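Local coordinates for putative peptide ABC-transport system periplasmic peptide-binding protein (Campylobacter jejuni, PDB 4OEU) that probably serves as the periplasmic solute-binding component of an ABC import system and is found with bound nickel, magnesium and free histidine, at residues R242-N247 and V377-I382; V62-L67 and H117-L122; E42-K47 and K474-G479; P162-K167 and E175-E180. All coordinates share one frame; numbering follows the deposited sequence.

Contact 1. Residues R242-N247 and V377-I382. With HIS (histidine), chain D.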
# COMPACT_ATOMS: atom_id res chain seq x y z
N ARG A 242 -3.59 10.14 3.02
CA ARG A 242 -3.50 10.93 1.80
C ARG A 242 -2.56 12.09 2.07
O ARG A 242 -2.45 12.56 3.21
CB ARG A 242 -4.88 11.45 1.35
CG ARG A 242 -5.85 10.35 0.94
CD ARG A 242 -5.50 9.78 -0.44
NE ARG A 242 -6.18 8.52 -0.68
CZ ARG A 242 -5.74 7.35 -0.21
NH1 ARG A 242 -4.62 7.31 0.50
NH2 ARG A 242 -6.41 6.23 -0.46
N ALA A 243 -1.86 12.53 1.03
CA ALA A 243 -0.90 13.60 1.16
C ALA A 243 -0.64 14.25 -0.19
O ALA A 243 -1.07 13.74 -1.23
CB ALA A 243 0.41 13.07 1.75
N LEU A 244 0.03 15.40 -0.17
CA LEU A 244 0.51 16.02 -1.39
C LEU A 244 1.98 15.67 -1.60
O LEU A 244 2.82 16.04 -0.78
CB LEU A 244 0.33 17.54 -1.36
CG LEU A 244 0.85 18.23 -2.62
CD1 LEU A 244 -0.00 17.83 -3.83
CD2 LEU A 244 0.85 19.75 -2.46
N MET A 245 2.28 14.96 -2.68
CA MET A 245 3.65 14.61 -2.99
C MET A 245 4.33 15.76 -3.71
O MET A 245 3.92 16.15 -4.80
CB MET A 245 3.71 13.36 -3.88
CG MET A 245 5.10 13.03 -4.41
SD MET A 245 5.07 12.16 -6.01
CE MET A 245 5.02 13.56 -7.12
N PHE A 246 5.37 16.32 -3.10
CA PHE A 246 6.19 17.30 -3.80
C PHE A 246 7.09 16.59 -4.79
O PHE A 246 7.67 15.56 -4.47
CB PHE A 246 7.03 18.12 -2.82
CG PHE A 246 6.23 18.94 -1.86
CD1 PHE A 246 5.34 19.90 -2.32
CD2 PHE A 246 6.37 18.76 -0.49
CE1 PHE A 246 4.60 20.66 -1.43
CE2 PHE A 246 5.64 19.54 0.41
CZ PHE A 246 4.76 20.49 -0.07
N ASN A 247 7.21 17.12 -6.00
CA ASN A 247 8.27 16.68 -6.90
C ASN A 247 9.45 17.60 -6.71
O ASN A 247 9.38 18.78 -7.03
CB ASN A 247 7.80 16.70 -8.37
CG ASN A 247 8.80 16.05 -9.32
OD1 ASN A 247 10.01 16.03 -9.05
ND2 ASN A 247 8.31 15.55 -10.44
N VAL A 377 5.05 14.91 -12.67
CA VAL A 377 4.23 16.11 -12.50
C VAL A 377 4.76 16.93 -11.33
O VAL A 377 5.53 16.40 -10.51
CB VAL A 377 2.74 15.76 -12.26
CG1 VAL A 377 2.21 14.92 -13.42
CG2 VAL A 377 2.57 15.03 -10.95
N ASP A 378 4.38 18.21 -11.25
CA ASP A 378 4.92 19.10 -10.23
C ASP A 378 4.59 18.60 -8.83
O ASP A 378 5.45 18.57 -7.96
CB ASP A 378 4.36 20.52 -10.39
CG ASP A 378 4.86 21.21 -11.64
OD1 ASP A 378 5.97 20.88 -12.13
OD2 ASP A 378 4.13 22.09 -12.15
N SER A 379 3.34 18.22 -8.62
CA SER A 379 2.90 17.71 -7.33
C SER A 379 1.73 16.78 -7.57
O SER A 379 1.05 16.88 -8.59
CB SER A 379 2.54 18.85 -6.37
OG SER A 379 1.33 19.47 -6.76
N PHE A 380 1.49 15.87 -6.63
CA PHE A 380 0.55 14.78 -6.85
C PHE A 380 -0.16 14.41 -5.57
O PHE A 380 0.46 14.27 -4.51
CB PHE A 380 1.30 13.57 -7.42
CG PHE A 380 0.47 12.32 -7.59
CD1 PHE A 380 -0.53 12.25 -8.56
CD2 PHE A 380 0.74 11.19 -6.83
CE1 PHE A 380 -1.27 11.08 -8.74
CE2 PHE A 380 0.00 10.02 -7.01
CZ PHE A 380 -1.00 9.97 -7.96
N LEU A 381 -1.47 14.28 -5.64
CA LEU A 381 -2.20 13.86 -4.46
C LEU A 381 -2.06 12.35 -4.27
O LEU A 381 -2.78 11.55 -4.88
CB LEU A 381 -3.65 14.27 -4.54
CG LEU A 381 -4.07 14.57 -3.11
CD1 LEU A 381 -3.46 15.89 -2.62
CD2 LEU A 381 -5.53 14.63 -3.06
N ILE A 382 -1.13 11.99 -3.40
CA ILE A 382 -0.64 10.63 -3.28
C ILE A 382 -1.25 9.95 -2.06
O ILE A 382 -1.91 10.61 -1.24
CB ILE A 382 0.90 10.62 -3.16
CG1 ILE A 382 1.48 9.27 -3.60
CG2 ILE A 382 1.33 10.98 -1.75
CD1 ILE A 382 2.95 9.35 -3.96
N HIS D . 0.09 4.33 -4.18
CA HIS D . 0.18 5.66 -4.76
C HIS D . -1.11 6.43 -4.53
O HIS D . -2.12 5.83 -4.17
CB HIS D . 0.46 5.57 -6.26
CG HIS D . -0.67 4.98 -7.05
ND1 HIS D . -1.50 3.99 -6.54
CD2 HIS D . -1.11 5.21 -8.30
CE1 HIS D . -2.39 3.65 -7.44
NE2 HIS D . -2.18 4.38 -8.53
OXT HIS D . -1.20 7.64 -4.75

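Contact 2. Residues V62-L67 and H117-L122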
# COMPACT_ATOMS: atom_id res chain seq x y z
N VAL A 62 19.77 -16.10 11.81
CA VAL A 62 19.43 -17.44 11.33
C VAL A 62 17.97 -17.76 11.60
O VAL A 62 17.51 -17.72 12.74
CB VAL A 62 20.32 -18.52 11.99
CG1 VAL A 62 19.81 -19.91 11.66
CG2 VAL A 62 21.76 -18.36 11.54
N TYR A 63 17.24 -18.08 10.53
CA TYR A 63 15.85 -18.48 10.62
C TYR A 63 15.68 -19.96 10.28
O TYR A 63 16.02 -20.38 9.17
CB TYR A 63 14.98 -17.63 9.69
CG TYR A 63 14.72 -16.22 10.16
CD1 TYR A 63 13.47 -15.84 10.64
CD2 TYR A 63 15.72 -15.26 10.11
CE1 TYR A 63 13.23 -14.55 11.06
CE2 TYR A 63 15.49 -13.96 10.53
CZ TYR A 63 14.24 -13.62 11.01
OH TYR A 63 14.02 -12.32 11.42
N ASP A 64 15.19 -20.74 11.23
CA ASP A 64 14.80 -22.11 10.96
C ASP A 64 13.29 -22.17 10.77
O ASP A 64 12.53 -21.81 11.67
CB ASP A 64 15.25 -23.05 12.08
CG ASP A 64 16.74 -23.33 12.03
OD1 ASP A 64 17.16 -24.12 11.15
OD2 ASP A 64 17.49 -22.77 12.85
N ILE A 65 12.87 -22.59 9.58
CA ILE A 65 11.46 -22.60 9.24
C ILE A 65 10.98 -24.03 9.00
O ILE A 65 11.57 -24.76 8.20
CB ILE A 65 11.18 -21.77 7.97
CG1 ILE A 65 11.82 -20.37 8.06
CG2 ILE A 65 9.69 -21.69 7.71
CD1 ILE A 65 11.15 -19.43 9.05
N PHE A 66 9.92 -24.41 9.70
CA PHE A 66 9.37 -25.76 9.57
C PHE A 66 8.05 -25.71 8.81
O PHE A 66 7.15 -24.93 9.15
CB PHE A 66 9.17 -26.39 10.95
CG PHE A 66 10.42 -26.39 11.79
CD1 PHE A 66 11.38 -27.38 11.62
CD2 PHE A 66 10.64 -25.38 12.72
CE1 PHE A 66 12.53 -27.38 12.39
CE2 PHE A 66 11.80 -25.38 13.48
CZ PHE A 66 12.74 -26.37 13.32
N LEU A 67 7.95 -26.52 7.76
CA LEU A 67 6.81 -26.42 6.84
C LEU A 67 5.75 -27.47 7.12
O LEU A 67 6.06 -28.56 7.60
CB LEU A 67 7.29 -26.54 5.40
CG LEU A 67 8.43 -25.61 5.00
CD1 LEU A 67 8.88 -25.90 3.58
CD2 LEU A 67 8.00 -24.16 5.13
N HIS A 117 11.97 -28.62 6.18
CA HIS A 117 12.82 -27.78 7.02
C HIS A 117 13.77 -26.95 6.16
O HIS A 117 14.62 -27.50 5.46
CB HIS A 117 13.60 -28.65 8.02
CG HIS A 117 14.37 -27.87 9.05
ND1 HIS A 117 15.17 -28.48 9.99
CD2 HIS A 117 14.47 -26.54 9.27
CE1 HIS A 117 15.72 -27.56 10.76
NE2 HIS A 117 15.32 -26.37 10.34
N VAL A 118 13.62 -25.63 6.24
CA VAL A 118 14.48 -24.71 5.52
C VAL A 118 15.22 -23.80 6.50
O VAL A 118 14.63 -23.31 7.46
CB VAL A 118 13.66 -23.86 4.52
CG1 VAL A 118 14.41 -22.60 4.13
CG2 VAL A 118 13.31 -24.68 3.29
N LYS A 119 16.51 -23.58 6.25
CA LYS A 119 17.30 -22.68 7.09
C LYS A 119 17.73 -21.43 6.33
O LYS A 119 18.45 -21.51 5.33
CB LYS A 119 18.53 -23.39 7.65
CG LYS A 119 19.37 -22.51 8.57
CD LYS A 119 20.73 -23.12 8.88
CE LYS A 119 20.63 -24.26 9.87
NZ LYS A 119 20.15 -23.78 11.19
N ILE A 120 17.28 -20.28 6.80
CA ILE A 120 17.60 -19.02 6.15
C ILE A 120 18.61 -18.23 6.97
O ILE A 120 18.40 -17.98 8.17
CB ILE A 120 16.33 -18.17 5.95
CG1 ILE A 120 15.25 -18.98 5.25
CG2 ILE A 120 16.65 -16.90 5.16
CD1 ILE A 120 13.86 -18.38 5.35
N THR A 121 19.71 -17.84 6.33
CA THR A 121 20.74 -17.06 7.00
C THR A 121 20.85 -15.65 6.40
O THR A 121 20.80 -15.48 5.18
CB THR A 121 22.11 -17.76 6.92
OG1 THR A 121 21.97 -19.12 7.35
CG2 THR A 121 23.12 -17.06 7.80
N LEU A 122 21.02 -14.66 7.26
CA LEU A 122 21.02 -13.26 6.85
C LEU A 122 22.40 -12.64 7.03
O LEU A 122 23.15 -13.05 7.92
CB LEU A 122 20.00 -12.47 7.68
CG LEU A 122 18.53 -12.87 7.63
CD1 LEU A 122 17.67 -11.82 8.33
CD2 LEU A 122 18.06 -13.10 6.22

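Contact 3. Residues E42-K47 and K474-G479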
# COMPACT_ATOMS: atom_id res chain seq x y z
N GLU A 42 -7.25 -11.43 12.50
CA GLU A 42 -8.13 -10.28 12.64
C GLU A 42 -7.52 -9.14 13.45
O GLU A 42 -7.97 -8.00 13.37
CB GLU A 42 -9.44 -10.73 13.29
CG GLU A 42 -9.27 -11.26 14.71
CD GLU A 42 -10.51 -11.94 15.24
OE1 GLU A 42 -11.61 -11.68 14.71
OE2 GLU A 42 -10.39 -12.72 16.21
N ASN A 43 -6.48 -9.45 14.23
CA ASN A 43 -5.82 -8.45 15.07
C ASN A 43 -4.46 -8.03 14.53
O ASN A 43 -3.70 -7.34 15.22
CB ASN A 43 -5.68 -8.98 16.50
CG ASN A 43 -7.01 -9.36 17.12
OD1 ASN A 43 -7.85 -8.50 17.39
ND2 ASN A 43 -7.21 -10.66 17.34
N MET A 44 -4.18 -8.44 13.30
CA MET A 44 -2.90 -8.20 12.63
C MET A 44 -1.73 -8.89 13.33
O MET A 44 -0.58 -8.48 13.20
CB MET A 44 -2.61 -6.70 12.50
CG MET A 44 -3.72 -5.91 11.83
SD MET A 44 -4.09 -6.55 10.19
CE MET A 44 -2.48 -6.52 9.43
N SER A 45 -2.03 -9.97 14.05
CA SER A 45 -0.99 -10.74 14.72
C SER A 45 -0.41 -11.77 13.78
O SER A 45 -1.13 -12.41 13.01
CB SER A 45 -1.53 -11.42 15.98
OG SER A 45 -1.88 -10.46 16.96
N LEU A 46 0.91 -11.94 13.85
CA LEU A 46 1.61 -12.93 13.05
C LEU A 46 1.12 -14.35 13.36
O LEU A 46 1.10 -14.77 14.51
CB LEU A 46 3.11 -12.83 13.30
CG LEU A 46 4.04 -13.44 12.26
CD1 LEU A 46 3.99 -12.66 10.96
CD2 LEU A 46 5.46 -13.50 12.81
N LYS A 47 0.69 -15.06 12.32
CA LYS A 47 0.23 -16.44 12.46
C LYS A 47 0.92 -17.35 11.45
O LYS A 47 1.34 -16.90 10.38
CB LYS A 47 -1.29 -16.51 12.27
CG LYS A 47 -2.12 -15.95 13.41
CD LYS A 47 -2.06 -16.85 14.63
CE LYS A 47 -3.00 -16.35 15.73
NZ LYS A 47 -4.42 -16.31 15.28
N LYS A 474 -14.99 -10.62 8.41
CA LYS A 474 -14.30 -10.01 9.56
C LYS A 474 -13.51 -8.77 9.16
O LYS A 474 -12.82 -8.75 8.14
CB LYS A 474 -13.36 -11.02 10.23
CG LYS A 474 -14.03 -12.21 10.88
CD LYS A 474 -13.03 -12.98 11.74
CE LYS A 474 -13.39 -14.45 11.87
NZ LYS A 474 -12.25 -15.23 12.44
N THR A 475 -13.61 -7.72 9.98
CA THR A 475 -12.86 -6.50 9.76
C THR A 475 -11.49 -6.57 10.42
O THR A 475 -11.27 -7.37 11.33
CB THR A 475 -13.60 -5.26 10.29
OG1 THR A 475 -13.78 -5.38 11.71
CG2 THR A 475 -14.96 -5.13 9.63
N ARG A 476 -10.57 -5.73 9.95
CA ARG A 476 -9.27 -5.55 10.58
C ARG A 476 -8.63 -4.29 10.01
O ARG A 476 -9.18 -3.68 9.09
CB ARG A 476 -8.36 -6.77 10.36
CG ARG A 476 -7.65 -6.82 9.01
CD ARG A 476 -6.92 -8.14 8.83
NE ARG A 476 -6.06 -8.15 7.65
CZ ARG A 476 -5.22 -9.14 7.34
NH1 ARG A 476 -4.49 -9.06 6.24
NH2 ARG A 476 -5.12 -10.19 8.13
N THR A 477 -7.49 -3.90 10.55
CA THR A 477 -6.78 -2.72 10.07
C THR A 477 -6.38 -2.89 8.61
O THR A 477 -5.60 -3.79 8.27
CB THR A 477 -5.53 -2.44 10.92
OG1 THR A 477 -5.91 -2.30 12.30
CG2 THR A 477 -4.86 -1.16 10.45
N LEU A 478 -6.93 -2.04 7.75
CA LEU A 478 -6.69 -2.16 6.32
C LEU A 478 -5.41 -1.44 5.92
O LEU A 478 -4.88 -0.62 6.69
CB LEU A 478 -7.87 -1.60 5.53
CG LEU A 478 -9.25 -2.24 5.79
CD1 LEU A 478 -10.31 -1.68 4.85
CD2 LEU A 478 -9.16 -3.74 5.64
N GLY A 479 -4.89 -1.76 4.74
CA GLY A 479 -3.75 -1.06 4.18
C GLY A 479 -4.18 -0.04 3.14
O GLY A 479 -5.36 0.31 3.03
O HOH W 1 -6.61 -5.21 13.31

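Contact 4. Residues P162-K167 and E175-E180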
# COMPACT_ATOMS: atom_id res chain seq x y z
N PRO A 162 -6.37 -20.11 -1.01
CA PRO A 162 -7.75 -20.58 -0.92
C PRO A 162 -8.49 -20.61 -2.26
O PRO A 162 -9.49 -21.31 -2.37
CB PRO A 162 -8.40 -19.55 0.01
CG PRO A 162 -7.57 -18.32 -0.15
CD PRO A 162 -6.17 -18.84 -0.29
N TYR A 163 -8.01 -19.88 -3.26
CA TYR A 163 -8.73 -19.83 -4.53
C TYR A 163 -7.86 -20.11 -5.74
O TYR A 163 -6.71 -19.68 -5.82
CB TYR A 163 -9.42 -18.47 -4.68
CG TYR A 163 -10.74 -18.42 -3.94
CD1 TYR A 163 -11.87 -19.03 -4.48
CD2 TYR A 163 -10.85 -17.80 -2.70
CE1 TYR A 163 -13.08 -19.01 -3.82
CE2 TYR A 163 -12.07 -17.78 -2.03
CZ TYR A 163 -13.18 -18.38 -2.60
OH TYR A 163 -14.39 -18.37 -1.96
N LYS A 164 -8.43 -20.85 -6.69
CA LYS A 164 -7.74 -21.27 -7.90
C LYS A 164 -8.07 -20.33 -9.06
O LYS A 164 -9.21 -19.90 -9.19
CB LYS A 164 -8.13 -22.71 -8.26
CG LYS A 164 -7.76 -23.75 -7.21
CD LYS A 164 -8.17 -25.16 -7.66
CE LYS A 164 -7.23 -25.72 -8.72
NZ LYS A 164 -6.26 -26.68 -8.12
N PHE A 165 -7.08 -20.04 -9.90
CA PHE A 165 -7.31 -19.20 -11.07
C PHE A 165 -8.13 -19.94 -12.12
O PHE A 165 -7.81 -21.08 -12.48
CB PHE A 165 -5.97 -18.74 -11.65
CG PHE A 165 -6.10 -17.88 -12.88
CD1 PHE A 165 -6.30 -16.51 -12.76
CD2 PHE A 165 -6.00 -18.43 -14.15
CE1 PHE A 165 -6.41 -15.71 -13.89
CE2 PHE A 165 -6.11 -17.64 -15.28
CZ PHE A 165 -6.32 -16.28 -15.15
N VAL A 166 -9.21 -19.31 -12.58
CA VAL A 166 -10.05 -19.89 -13.64
C VAL A 166 -9.82 -19.20 -14.99
O VAL A 166 -9.33 -19.82 -15.93
CB VAL A 166 -11.55 -19.81 -13.29
CG1 VAL A 166 -12.39 -20.29 -14.47
CG2 VAL A 166 -11.84 -20.63 -12.05
N LYS A 167 -10.19 -17.92 -15.08
CA LYS A 167 -9.99 -17.16 -16.31
C LYS A 167 -9.95 -15.66 -16.04
O LYS A 167 -10.44 -15.18 -15.00
CB LYS A 167 -11.07 -17.50 -17.34
CG LYS A 167 -12.47 -17.00 -17.01
CD LYS A 167 -13.44 -17.48 -18.10
CE LYS A 167 -14.75 -16.71 -18.10
NZ LYS A 167 -15.74 -17.21 -17.10
N GLU A 175 -11.81 -14.42 -12.58
CA GLU A 175 -12.67 -15.43 -11.95
C GLU A 175 -11.84 -16.48 -11.23
O GLU A 175 -10.77 -16.86 -11.69
CB GLU A 175 -13.58 -16.08 -13.00
CG GLU A 175 -14.77 -16.84 -12.42
CD GLU A 175 -15.59 -17.56 -13.49
OE1 GLU A 175 -15.24 -17.44 -14.68
OE2 GLU A 175 -16.58 -18.25 -13.14
N PHE A 176 -12.33 -16.91 -10.07
CA PHE A 176 -11.65 -17.95 -9.29
C PHE A 176 -12.61 -19.05 -8.85
O PHE A 176 -13.81 -18.82 -8.74
CB PHE A 176 -10.98 -17.34 -8.04
CG PHE A 176 -10.05 -16.20 -8.34
CD1 PHE A 176 -8.69 -16.41 -8.51
CD2 PHE A 176 -10.53 -14.90 -8.41
CE1 PHE A 176 -7.83 -15.35 -8.77
CE2 PHE A 176 -9.67 -13.84 -8.66
CZ PHE A 176 -8.32 -14.07 -8.84
N LYS A 177 -12.06 -20.24 -8.60
CA LYS A 177 -12.84 -21.30 -7.97
C LYS A 177 -12.15 -21.80 -6.69
O LYS A 177 -10.92 -21.74 -6.56
CB LYS A 177 -13.06 -22.46 -8.95
CG LYS A 177 -11.81 -23.20 -9.39
CD LYS A 177 -12.15 -24.42 -10.24
CE LYS A 177 -10.91 -24.98 -10.92
NZ LYS A 177 -10.98 -26.46 -11.09
N ALA A 178 -12.95 -22.28 -5.75
CA ALA A 178 -12.45 -22.68 -4.44
C ALA A 178 -11.42 -23.81 -4.52
O ALA A 178 -11.64 -24.82 -5.20
CB ALA A 178 -13.61 -23.10 -3.55
N ASN A 179 -10.31 -23.64 -3.80
CA ASN A 179 -9.29 -24.67 -3.72
C ASN A 179 -9.77 -25.81 -2.83
O ASN A 179 -9.79 -25.69 -1.61
CB ASN A 179 -7.97 -24.08 -3.20
CG ASN A 179 -6.87 -25.13 -3.03
OD1 ASN A 179 -6.97 -26.25 -3.54
ND2 ASN A 179 -5.80 -24.74 -2.34
N GLU A 180 -10.18 -26.91 -3.47
CA GLU A 180 -10.80 -28.04 -2.80
C GLU A 180 -9.88 -28.71 -1.78
O GLU A 180 -10.34 -29.40 -0.87
CB GLU A 180 -11.27 -29.08 -3.83
CG GLU A 180 -10.14 -29.73 -4.63
CD GLU A 180 -9.69 -28.91 -5.83
OE1 GLU A 180 -10.03 -27.71 -5.92
OE2 GLU A 180 -8.98 -29.47 -6.69

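Contact 1. Residues R242-N247 and V377-I382
Met245 and Ile382 share one face of a two-strand antiparallel pairing with Ala243 and Phe380, and the methionine lies slantwise across both Phe380 and Ile382. Met245 rises from the sheet with CG anti to the backbone N (chi1 172°), and the bend at its thioether brings CE to 3.7 Å from CB of Phe380. Its own CB packs 4.0 Å from CG2 of Ile382, and that same CG2 branch touches CB of Ala243. The phenyl ring of Phe380 leads away from strand 241-246 and stacks on Tyr374.

Leu244, Leu381 and Ser379 occupy the other face. CD1 of Leu244 reaches 4.1 Å to CD1 of Leu381 and also lies against the Ser379 hydroxyl, which is hydrogen-bonded to the backbone O of Glu334. Helix 342-357 covers Leu381 through Leu347 and Leu351.

Between the faces run the backbone bonds of the pairs Ala243-Ile382 and Met245-Phe380; the straightest is Met245 N to Phe380 O at 2.7 Å, 170° at the hydrogen. Beyond the strand end Asn247 holds the residues leading into strand 379-384 twice, through its N to Asp378 O and through ND2 to Val377 O at 2.9 Å. The Val377 oxygen lies in the amide plane of Asn247, although ND2 stands above the plane of that carbonyl.

At the other end Ile382 CG1 approaches OXT of the bound histidine at 3.3 Å, and Phe380 CE2 lies near the same oxygen. Within the two segments the ligand carboxylate thus meets carbon atoms in van der Waals contact, and its polar anchoring falls to Arg344 and the backbone N of Gly383.

Contact 2. Residues V62-L67 and H117-L122
OD1 of Asp64 is gripped by two donors from the opposing strand, His117 NE2 and Lys119 NZ, each 3.0 Å away. The lysine ammonium meets the syn lone pair of OD1 and makes a weak second bond to OD2, while the imidazole N-H arrives on the anti side, tilted out of the carboxylate plane. Lys119 lies alongside Asp64 and curls at its last two torsions (chi3 -76°, chi4 -64°), which turns NZ back onto the carboxylate. The two donors probably stabilise the charged form of the acid.

The imidazole is held from a second direction by Phe66. CE1 of this phenyl sits over the centre of one imidazole face, 3.6 Å from His117 CE1, with the ring planes inclined at 35°. On the same side of the sheet Val62 packs beside Thr121 and touches the end of Lys119.

The reverse face is apolar and buried. CB of Tyr63 meets CB of Ile120, the tyrosine CE2 reaches Leu122 CD1 at 3.8 Å, and Ile65 CG1 lies against Ile120 CD1. Helix 81-92 covers this side, touching Val118 and Ile120. Backbone bonds join Tyr63 with Ile120 and Ile65 with Val118; the shortest is Tyr63 N to Ile120 O, 2.6 Å.

A partly exposed face carrying charged and polar groups, backed by a helix-covered apolar one, marks an amphipathic antiparallel sheet, here five-stranded, with 62-67 between strands 46-56 and 117-122.

Contact 3. Residues E42-K47 and K474-G479
Met44 lays its thioether over one face of the Arg476 guanidinium, the two side chains crossing at about a right angle. SD of Met44 lies 3.5 Å from CD of Arg476. Its CE stands over the centre of the flat group, 4.3 Å above the plane. The methionine is bent at chi2 and chi3 (-57° and -55°), and this fold brings the sulfur and methyl back across the arginine, whose own chain runs extended from CG to NE. Trp487 makes a cation-pi contact with the same guanidinium, and NH2 is hydrogen-bonded to the backbone O of Asp41, so the thioether, the cation-pi contact and the hydrogen bond together restrain how the group lies. Lower down the methionine, CG touches CB of Thr477 at 4.0 Å.

Glu42 meets the 474-479 segment through both its backbone and its side chain. Its carbonyl O abuts CB of Arg476 at 3.3 Å and accepts a hydrogen bond from a water, which in turn accepts one from the N of Thr477, 3.2 Å away. The water thus links the two backbones. At the outer edge Glu42 OE1 rests against CD of Lys474. The opposite charges stay apart there, Lys474 NZ standing 4.3 Å from Glu42 OE1.

The contact joins the turn leading from strand 38-40 into strand 46-56 to the loop after strand 454-467. Thr475 and Leu478 lean on strand 231-236, Leu46 touches helix 129-132, and Arg476 lies about 6 Å, between side chains, from Asn31, which binds magnesium.

Contact 4. Residues P162-K167 and E175-E180
Pro162 O receives Asn179 N at one end of this hairpin and Lys167 O receives Glu175 N at the other, the outermost of the backbone bonds that hold the strands. In the middle Lys164 and Lys177 exchange a pair, the N of Lys164 reaching O of Lys177 at 2.6 Å. Val166 N also bonds to Glu175 O, so that Val166 and Lys167 both face Glu175: a classic beta bulge near the turn of the hairpin made by strands 163-169 and 173-178. The second of these strands continues the sheet to strand 191-196.

Among the charged groups, Lys167 NZ forms a salt bridge with Glu175 OE1, though its modelled length is too short to be trusted. The glutamate's other oxygen, OE2, pairs with Arg191, so the carboxylate has two basic partners. The aliphatic part of Lys164 crosses Glu180 at about a right angle, CD lying 3.6 Å from OE1.

Apolar contacts are concentrated on the face of Phe165 and Phe176. Phe176 CE1 stands at the edge of the Phe165 ring, near its plane, 4.4 Å from CD1, and the Phe176 ring reaches Leu32 and Val33 of helix 30-33. Tyr163 CB packs 3.9 Å from CB of Phe176. CE1 of Tyr163 touches CB of Ala178, while the tyrosine hydroxyl is hydrogen-bonded to the backbone O of Thr189. Elsewhere Val166 lays CG2 3.7 Å from CG of Lys177.

A separate ring-edge contact sets the carbonyl O of Lys164 near the plane of the Phe176 ring.

In the fold
Along the chain contact 2 closes first, contact 4 follows and contact 1 comes last, all three nested inside the long loop that contact 3 closes. Contacts 2 and 3 both reach the five-stranded antiparallel sheet, where strands 46-56 and 62-67 are neighbours; their centres are 25 Å apart. Contact 4 belongs to the separate sheet of strands 6-11, 191-196, 173-178 and 163-169, and contact 1 to the large mixed sheet, on the opposite side of the chain's centre from contact 2, 41 Å between centres. Contact 3 comes within about 7 Å of contact 1, nearest atoms. The Arg476 side chain is about 7 Å from the magnesium ion, that of Ile382 about 7 Å from the nickel ion.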